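PDB 3HO7: OxyR from Porphyromonas gingivalis, which is a redox-sensitive LysR-type transcriptional activator, seen here as its regulatory domain, that probably binds DNA through a separate winged-helix domain. Local coordinates for residues 14-19 with 59-64; 67-72 with 186-191. All blocks are in the same frame, centred on the assembly; numbering follows the deposited sequence.

Contact 1: 14-19 with 59-64; sequences NIAVLP and GEIDMA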
ATOM      1  N   ASN A  14      13.022  16.794  -5.236  1.00 35.39           N
ATOM      2  CA  ASN A  14      12.513  15.468  -5.566  1.00 34.64           C
ATOM      3  C   ASN A  14      12.919  14.464  -4.498  1.00 33.57           C
ATOM      4  O   ASN A  14      14.086  14.097  -4.401  1.00 33.46           O
ATOM      5  CB  ASN A  14      13.038  15.019  -6.928  1.00 35.49           C
ATOM      6  CG  ASN A  14      12.767  16.035  -8.020  1.00 36.29           C
ATOM      7  OD1 ASN A  14      11.665  16.575  -8.120  1.00 35.88           O
ATOM      8  ND2 ASN A  14      13.774  16.300  -8.845  1.00 37.16           N
ATOM      9  N   ILE A  15      11.954  14.025  -3.697  1.00 32.70           N
ATOM     10  CA  ILE A  15      12.248  13.122  -2.589  1.00 31.67           C
ATOM     11  C   ILE A  15      11.451  11.825  -2.653  1.00 31.15           C
ATOM     12  O   ILE A  15      10.236  11.832  -2.859  1.00 30.90           O
ATOM     13  CB  ILE A  15      12.002  13.798  -1.229  1.00 31.34           C
ATOM     14  CG1 ILE A  15      12.301  12.819  -0.091  1.00 30.98           C
ATOM     15  CG2 ILE A  15      10.573  14.309  -1.141  1.00 31.16           C
ATOM     16  CD1 ILE A  15      12.054  13.389   1.281  1.00 31.47           C
ATOM     17  N   ALA A  16      12.148  10.708  -2.472  1.00 30.62           N
ATOM     18  CA  ALA A  16      11.512   9.403  -2.464  1.00 30.39           C
ATOM     19  C   ALA A  16      11.212   8.982  -1.033  1.00 29.66           C
ATOM     20  O   ALA A  16      11.842   9.458  -0.087  1.00 29.49           O
ATOM     21  CB  ALA A  16      12.399   8.375  -3.146  1.00 30.58           C
ATOM     22  N   VAL A  17      10.241   8.093  -0.879  1.00 29.49           N
ATOM     23  CA  VAL A  17       9.867   7.601   0.434  1.00 29.03           C
ATOM     24  C   VAL A  17       9.435   6.150   0.328  1.00 28.99           C
ATOM     25  O   VAL A  17       8.770   5.760  -0.632  1.00 29.21           O
ATOM     26  CB  VAL A  17       8.718   8.431   1.039  1.00 28.92           C
ATOM     27  CG1 VAL A  17       8.417   7.973   2.460  1.00 28.59           C
ATOM     28  CG2 VAL A  17       9.065   9.911   1.008  1.00 29.57           C
ATOM     29  N   LEU A  18       9.825   5.349   1.313  1.00 28.79           N
ATOM     30  CA  LEU A  18       9.424   3.952   1.348  1.00 28.83           C
ATOM     31  C   LEU A  18       7.919   3.810   1.513  1.00 28.63           C
ATOM     32  O   LEU A  18       7.273   4.630   2.170  1.00 28.45           O
ATOM     33  CB  LEU A  18      10.146   3.206   2.469  1.00 28.64           C
ATOM     34  CG  LEU A  18      11.570   2.756   2.135  1.00 29.01           C
ATOM     35  CD1 LEU A  18      12.384   3.919   1.595  1.00 30.22           C
ATOM     36  CD2 LEU A  18      12.237   2.131   3.354  1.00 28.99           C
ATOM     37  N   PRO A  19       7.352   2.757   0.913  1.00 28.96           N
ATOM     38  CA  PRO A  19       5.927   2.485   1.023  1.00 29.01           C
ATOM     39  C   PRO A  19       5.552   2.135   2.453  1.00 28.59           C
ATOM     40  O   PRO A  19       4.398   2.293   2.847  1.00 28.41           O
ATOM     41  CB  PRO A  19       5.726   1.261   0.121  1.00 29.30           C
ATOM     42  CG  PRO A  19       6.966   1.161  -0.710  1.00 30.03           C
ATOM     43  CD  PRO A  19       8.054   1.736   0.122  1.00 29.36           C
ATOM     44  N   GLY A  59      20.703  10.779  -9.921  1.00 39.57           N
ATOM     45  CA  GLY A  59      20.245  12.159  -9.799  1.00 39.58           C
ATOM     46  C   GLY A  59      18.774  12.334 -10.123  1.00 39.47           C
ATOM     47  O   GLY A  59      18.303  13.455 -10.314  1.00 39.82           O
ATOM     48  N   GLU A  60      18.051  11.220 -10.196  1.00 39.27           N
ATOM     49  CA  GLU A  60      16.612  11.241 -10.442  1.00 39.17           C
ATOM     50  C   GLU A  60      15.873  11.851  -9.255  1.00 37.91           C
ATOM     51  O   GLU A  60      14.804  12.443  -9.410  1.00 37.89           O
ATOM     52  CB  GLU A  60      16.095   9.825 -10.707  1.00 39.35           C
ATOM     53  CG  GLU A  60      14.599   9.744 -10.980  1.00 39.76           C
ATOM     54  CD  GLU A  60      14.114   8.316 -11.181  1.00 40.49           C
ATOM     55  OE1 GLU A  60      14.961   7.400 -11.236  1.00 40.65           O
ATOM     56  OE2 GLU A  60      12.886   8.110 -11.283  1.00 40.53           O
ATOM     57  N   ILE A  61      16.449  11.696  -8.067  1.00 36.80           N
ATOM     58  CA  ILE A  61      15.874  12.262  -6.851  1.00 35.67           C
ATOM     59  C   ILE A  61      16.963  12.894  -5.989  1.00 35.35           C
ATOM     60  O   ILE A  61      18.116  12.465  -6.020  1.00 35.68           O
ATOM     61  CB  ILE A  61      15.113  11.199  -6.031  1.00 34.79           C
ATOM     62  CG1 ILE A  61      16.084  10.186  -5.418  1.00 34.32           C
ATOM     63  CG2 ILE A  61      14.076  10.500  -6.899  1.00 35.05           C
ATOM     64  CD1 ILE A  61      15.402   9.129  -4.568  1.00 33.29           C
ATOM     65  N   ASP A  62      16.591  13.914  -5.224  1.00 34.81           N
ATOM     66  CA  ASP A  62      17.548  14.654  -4.408  1.00 34.58           C
ATOM     67  C   ASP A  62      17.800  13.986  -3.061  1.00 33.64           C
ATOM     68  O   ASP A  62      18.927  13.975  -2.567  1.00 33.79           O
ATOM     69  CB  ASP A  62      17.061  16.088  -4.191  1.00 34.95           C
ATOM     70  CG  ASP A  62      17.010  16.887  -5.478  1.00 36.04           C
ATOM     71  OD1 ASP A  62      17.886  16.678  -6.345  1.00 36.98           O
ATOM     72  OD2 ASP A  62      16.099  17.727  -5.621  1.00 36.74           O
ATOM     73  N   MET A  63      16.743  13.441  -2.469  1.00 32.64           N
ATOM     74  CA  MET A  63      16.836  12.811  -1.159  1.00 31.77           C
ATOM     75  C   MET A  63      15.946  11.581  -1.111  1.00 31.04           C
ATOM     76  O   MET A  63      15.025  11.437  -1.916  1.00 31.04           O
ATOM     77  CB  MET A  63      16.414  13.788  -0.059  1.00 31.63           C
ATOM     78  CG  MET A  63      17.062  15.157  -0.152  1.00 32.06           C
ATOM     79  SD  MET A  63      16.433  16.330   1.068  1.00 31.70           S
ATOM     80  CE  MET A  63      17.409  17.775   0.647  1.00 32.46           C
ATOM     81  N   ALA A  64      16.217  10.696  -0.159  1.00 30.33           N
ATOM     82  CA  ALA A  64      15.395   9.511   0.020  1.00 29.59           C
ATOM     83  C   ALA A  64      15.202   9.180   1.493  1.00 28.97           C
ATOM     84  O   ALA A  64      16.163   9.142   2.264  1.00 28.97           O
ATOM     85  CB  ALA A  64      16.000   8.323  -0.718  1.00 29.91           C
TER
HETATM   86  O   HOH W   1      16.575  14.821  -8.357  1.00 49.38           O
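D62 reaches back to the start of 14-19 and takes its backbone NH. The bond from N14 N to D62 OD2 is 3.2 Å long and nearly straight, at 170°. The NH comes from above the carboxylate plane. D62 CG stands anti to its own carbonyl carbon (chi1 -65°), which turns the carboxylate back to N14. The other backbone group of N14 is gripped too. Its carbonyl O accepts D62 N at 2.6 Å, in the carbonyl plane, and M63 N more weakly. N14 CB faces the turn, 4.0 Å from E60 O. The N14 amide does not bond directly across the contact. N14 ND2 gives a hydrogen bond to a water, which donates to D62 OD1 and G59 O. N14 OD1 is held by R12.

Beyond this polar end the two segments pair as parallel strands. A16 N donates to M63 O at 3.0 Å. The bridges I15 with M63 and A16 with A64 put their side chains on opposite faces. On the first face, I15 CG1 meets M63 CB at 4.2 Å, while the end of M63 leads away. On the A16 face, I61 comes in end-on. Its CG1 sits between backbone N and carbonyl carbon (chi1 69°), and I61 CD1 presses on A16 CB at a tight 3.4 Å.

G59, with positive phi, follows helix 49-58, and the chain then turns into strand 63-66. Strand 40-46, helix 49-58 and strand 63-66 make a beta-alpha-beta crossover, right-handed as usual in this periplasmic-binding-protein-like fold. Strand 11-17 lies between strands 40-46 and 63-66. Helix 49-58 packs on the A16 and I61 side through C52, S55 and L56.

Contact 2: 67-72 with 186-191; sequences ASKAET and VREVRL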
ATOM      1  N   ALA A  67      14.459   3.019   5.475  1.00 26.70           N
ATOM      2  CA  ALA A  67      14.385   2.337   6.763  1.00 26.76           C
ATOM      3  C   ALA A  67      15.650   1.527   7.031  1.00 27.19           C
ATOM      4  O   ALA A  67      15.587   0.407   7.539  1.00 27.38           O
ATOM      5  CB  ALA A  67      13.157   1.438   6.812  1.00 26.41           C
ATOM      6  N   SER A  68      16.797   2.100   6.685  1.00 27.50           N
ATOM      7  CA  SER A  68      18.078   1.430   6.857  1.00 28.07           C
ATOM      8  C   SER A  68      19.217   2.332   6.395  1.00 28.45           C
ATOM      9  O   SER A  68      18.986   3.337   5.723  1.00 28.48           O
ATOM     10  CB  SER A  68      18.103   0.127   6.057  1.00 28.17           C
ATOM     11  OG  SER A  68      17.960   0.387   4.670  1.00 28.57           O
ATOM     12  N   LYS A  69      20.444   1.970   6.757  1.00 28.96           N
ATOM     13  CA  LYS A  69      21.613   2.667   6.245  1.00 29.32           C
ATOM     14  C   LYS A  69      21.781   2.324   4.771  1.00 29.36           C
ATOM     15  O   LYS A  69      21.511   1.196   4.356  1.00 29.30           O
ATOM     16  CB  LYS A  69      22.871   2.286   7.032  1.00 30.24           C
ATOM     17  CG  LYS A  69      22.884   2.804   8.463  1.00 30.46           C
ATOM     18  CD  LYS A  69      24.114   2.334   9.224  1.00 31.96           C
ATOM     19  CE  LYS A  69      24.059   2.778  10.676  1.00 32.37           C
ATOM     20  NZ  LYS A  69      22.892   2.180  11.382  1.00 31.18           N
ATOM     21  N   ALA A  70      22.207   3.302   3.979  1.00 29.37           N
ATOM     22  CA  ALA A  70      22.387   3.092   2.550  1.00 29.64           C
ATOM     23  C   ALA A  70      23.567   2.165   2.284  1.00 30.59           C
ATOM     24  O   ALA A  70      23.525   1.340   1.373  1.00 30.73           O
ATOM     25  CB  ALA A  70      22.581   4.420   1.833  1.00 29.71           C
ATOM     26  N   GLU A  71      24.660   2.369   3.006  1.00 31.30           N
ATOM     27  CA  GLU A  71      25.798   1.469   2.890  1.00 32.66           C
ATOM     28  C   GLU A  71      26.112   1.290   1.417  1.00 33.24           C
ATOM     29  O   GLU A  71      26.359   0.183   0.947  1.00 33.92           O
ATOM     30  CB  GLU A  71      25.531   0.142   3.597  1.00 32.54           C
ATOM     31  CG  GLU A  71      25.623   0.266   5.106  1.00 33.00           C
ATOM     32  CD  GLU A  71      25.117  -0.954   5.837  1.00 33.70           C
ATOM     33  OE1 GLU A  71      24.730  -1.932   5.169  1.00 34.44           O
ATOM     34  OE2 GLU A  71      25.108  -0.928   7.082  1.00 33.97           O
ATOM     35  N   THR A  72      26.079   2.396   0.689  1.00 33.20           N
ATOM     36  CA  THR A  72      26.296   2.380  -0.750  1.00 33.74           C
ATOM     37  C   THR A  72      27.327   3.434  -1.138  1.00 34.49           C
ATOM     38  O   THR A  72      27.170   4.611  -0.815  1.00 34.11           O
ATOM     39  CB  THR A  72      24.982   2.662  -1.506  1.00 32.98           C
ATOM     40  OG1 THR A  72      24.006   1.672  -1.160  1.00 32.51           O
ATOM     41  CG2 THR A  72      25.210   2.646  -3.010  1.00 33.95           C
ATOM     42  N   VAL A 186      13.410  -2.614  16.597  1.00 28.50           N
ATOM     43  CA  VAL A 186      13.187  -1.296  16.022  1.00 27.91           C
ATOM     44  C   VAL A 186      13.902  -1.174  14.683  1.00 27.71           C
ATOM     45  O   VAL A 186      14.972  -1.752  14.482  1.00 27.87           O
ATOM     46  CB  VAL A 186      13.699  -0.170  16.942  1.00 28.83           C
ATOM     47  CG1 VAL A 186      13.331  -0.463  18.386  1.00 29.38           C
ATOM     48  CG2 VAL A 186      15.204  -0.008  16.795  1.00 29.05           C
ATOM     49  N   ARG A 187      13.302  -0.424  13.766  1.00 27.19           N
ATOM     50  CA  ARG A 187      13.994  -0.059  12.543  1.00 27.15           C
ATOM     51  C   ARG A 187      14.411   1.397  12.655  1.00 27.45           C
ATOM     52  O   ARG A 187      13.866   2.146  13.465  1.00 27.77           O
ATOM     53  CB  ARG A 187      13.104  -0.260  11.316  1.00 26.56           C
ATOM     54  CG  ARG A 187      12.014   0.780  11.154  1.00 26.59           C
ATOM     55  CD  ARG A 187      11.239   0.532   9.880  1.00 27.31           C
ATOM     56  NE  ARG A 187      10.080   1.406   9.768  1.00 26.84           N
ATOM     57  CZ  ARG A 187       9.222   1.365   8.755  1.00 27.30           C
ATOM     58  NH1 ARG A 187       9.402   0.491   7.775  1.00 27.55           N
ATOM     59  NH2 ARG A 187       8.188   2.195   8.726  1.00 27.48           N
ATOM     60  N   GLU A 188      15.388   1.792  11.851  1.00 27.73           N
ATOM     61  CA  GLU A 188      15.831   3.176  11.839  1.00 27.99           C
ATOM     62  C   GLU A 188      15.373   3.846  10.557  1.00 27.36           C
ATOM     63  O   GLU A 188      15.651   3.362   9.461  1.00 27.08           O
ATOM     64  CB  GLU A 188      17.352   3.263  11.975  1.00 28.83           C
ATOM     65  CG  GLU A 188      18.117   2.591  10.849  1.00 29.41           C
ATOM     66  CD  GLU A 188      19.615   2.612  11.069  1.00 31.29           C
ATOM     67  OE1 GLU A 188      20.142   3.661  11.497  1.00 31.92           O
ATOM     68  OE2 GLU A 188      20.267   1.576  10.815  1.00 32.38           O
ATOM     69  N   VAL A 189      14.645   4.948  10.702  1.00 27.07           N
ATOM     70  CA  VAL A 189      14.224   5.741   9.561  1.00 26.63           C
ATOM     71  C   VAL A 189      15.269   6.826   9.335  1.00 27.02           C
ATOM     72  O   VAL A 189      15.577   7.593  10.244  1.00 27.74           O
ATOM     73  CB  VAL A 189      12.839   6.374   9.799  1.00 26.42           C
ATOM     74  CG1 VAL A 189      12.413   7.193   8.593  1.00 26.38           C
ATOM     75  CG2 VAL A 189      11.809   5.292  10.103  1.00 26.06           C
ATOM     76  N   ARG A 190      15.823   6.873   8.130  1.00 27.04           N
ATOM     77  CA  ARG A 190      16.938   7.764   7.842  1.00 27.56           C
ATOM     78  C   ARG A 190      16.697   8.551   6.565  1.00 27.56           C
ATOM     79  O   ARG A 190      15.903   8.148   5.718  1.00 27.02           O
ATOM     80  CB  ARG A 190      18.239   6.965   7.729  1.00 27.81           C
ATOM     81  CG  ARG A 190      18.489   6.037   8.916  1.00 27.95           C
ATOM     82  CD  ARG A 190      19.799   5.274   8.778  1.00 28.96           C
ATOM     83  NE  ARG A 190      20.955   6.160   8.850  1.00 29.69           N
ATOM     84  CZ  ARG A 190      21.524   6.550   9.985  1.00 29.89           C
ATOM     85  NH1 ARG A 190      21.044   6.131  11.147  1.00 30.41           N
ATOM     86  NH2 ARG A 190      22.573   7.358   9.954  1.00 30.78           N
ATOM     87  N   LEU A 191      17.379   9.684   6.433  1.00 28.24           N
ATOM     88  CA  LEU A 191      17.291  10.482   5.218  1.00 28.47           C
ATOM     89  C   LEU A 191      18.580  10.329   4.428  1.00 29.07           C
ATOM     90  O   LEU A 191      19.653  10.716   4.892  1.00 29.69           O
ATOM     91  CB  LEU A 191      17.052  11.957   5.548  1.00 28.67           C
ATOM     92  CG  LEU A 191      16.419  12.777   4.419  1.00 28.71           C
ATOM     93  CD1 LEU A 191      16.579  14.268   4.684  1.00 29.53           C
ATOM     94  CD2 LEU A 191      17.026  12.408   3.078  1.00 29.07           C
TER
HETATM   95  O   HOH W   2      16.255  -0.405  10.017  1.00 22.06           O
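K69 and E188 form a salt bridge between the loop 67-72 and strand 184-194, and R190 extends it into a network. The site lies in the regulatory domain, which has the periplasmic-binding-protein-like fold. The loop leaves strand 63-66, which pairs antiparallel with 184-194.

From K69 CB the side chain sets out with CG anti to the carbonyl carbon (chi1 -69°), and the first contacts come at CG. K69 CG lies over one face of the R190 guanidinium, 3.9 Å from R190 NE. It is also near E188 OE2. CD carries the chain on, and CE passes both carboxylate oxygens. A bend at chi4 (62°) swings NZ to the carboxylate, and the two side chains cross at about a right angle. K69 NZ bonds E188 OE2 at 2.8 Å, using the syn lone pair of that oxygen, and OE1 more weakly. E188 OE1 also accepts R190 NH1 at 2.7 Å. The carboxylate therefore meets two cations, which would probably keep it ionised. R190 NE pairs with D77.

A67 CB rests on R187 CD at 3.7 Å. The R187 guanidinium goes on to E83 and T20 O. S68 O is buried against R190 CD without a polar partner. A water completes the join: it donates to A67 O at 2.7 Å and accepts E188 N at 3.0 Å.

How the contacts relate
Both contacts reach the same mixed sheet, where strands 63-66 and 184-194 are neighbours. Contact 1 is the more buried, with a short parallel pairing and apolar faces; its polar groups gather where 59-64 turns into the strand. Contact 2 is partly buried and joins a loop to a strand. Backbone pairing gives way there to charged side chains and a bridging water. Along the chain they follow in series, since the strand that begins in 59-64 runs on to the loop 67-72. They also touch directly: L18 CD2 meets A67 N at 3.2 Å, and L191 CD2 packs on M63 CB at 3.5 Å.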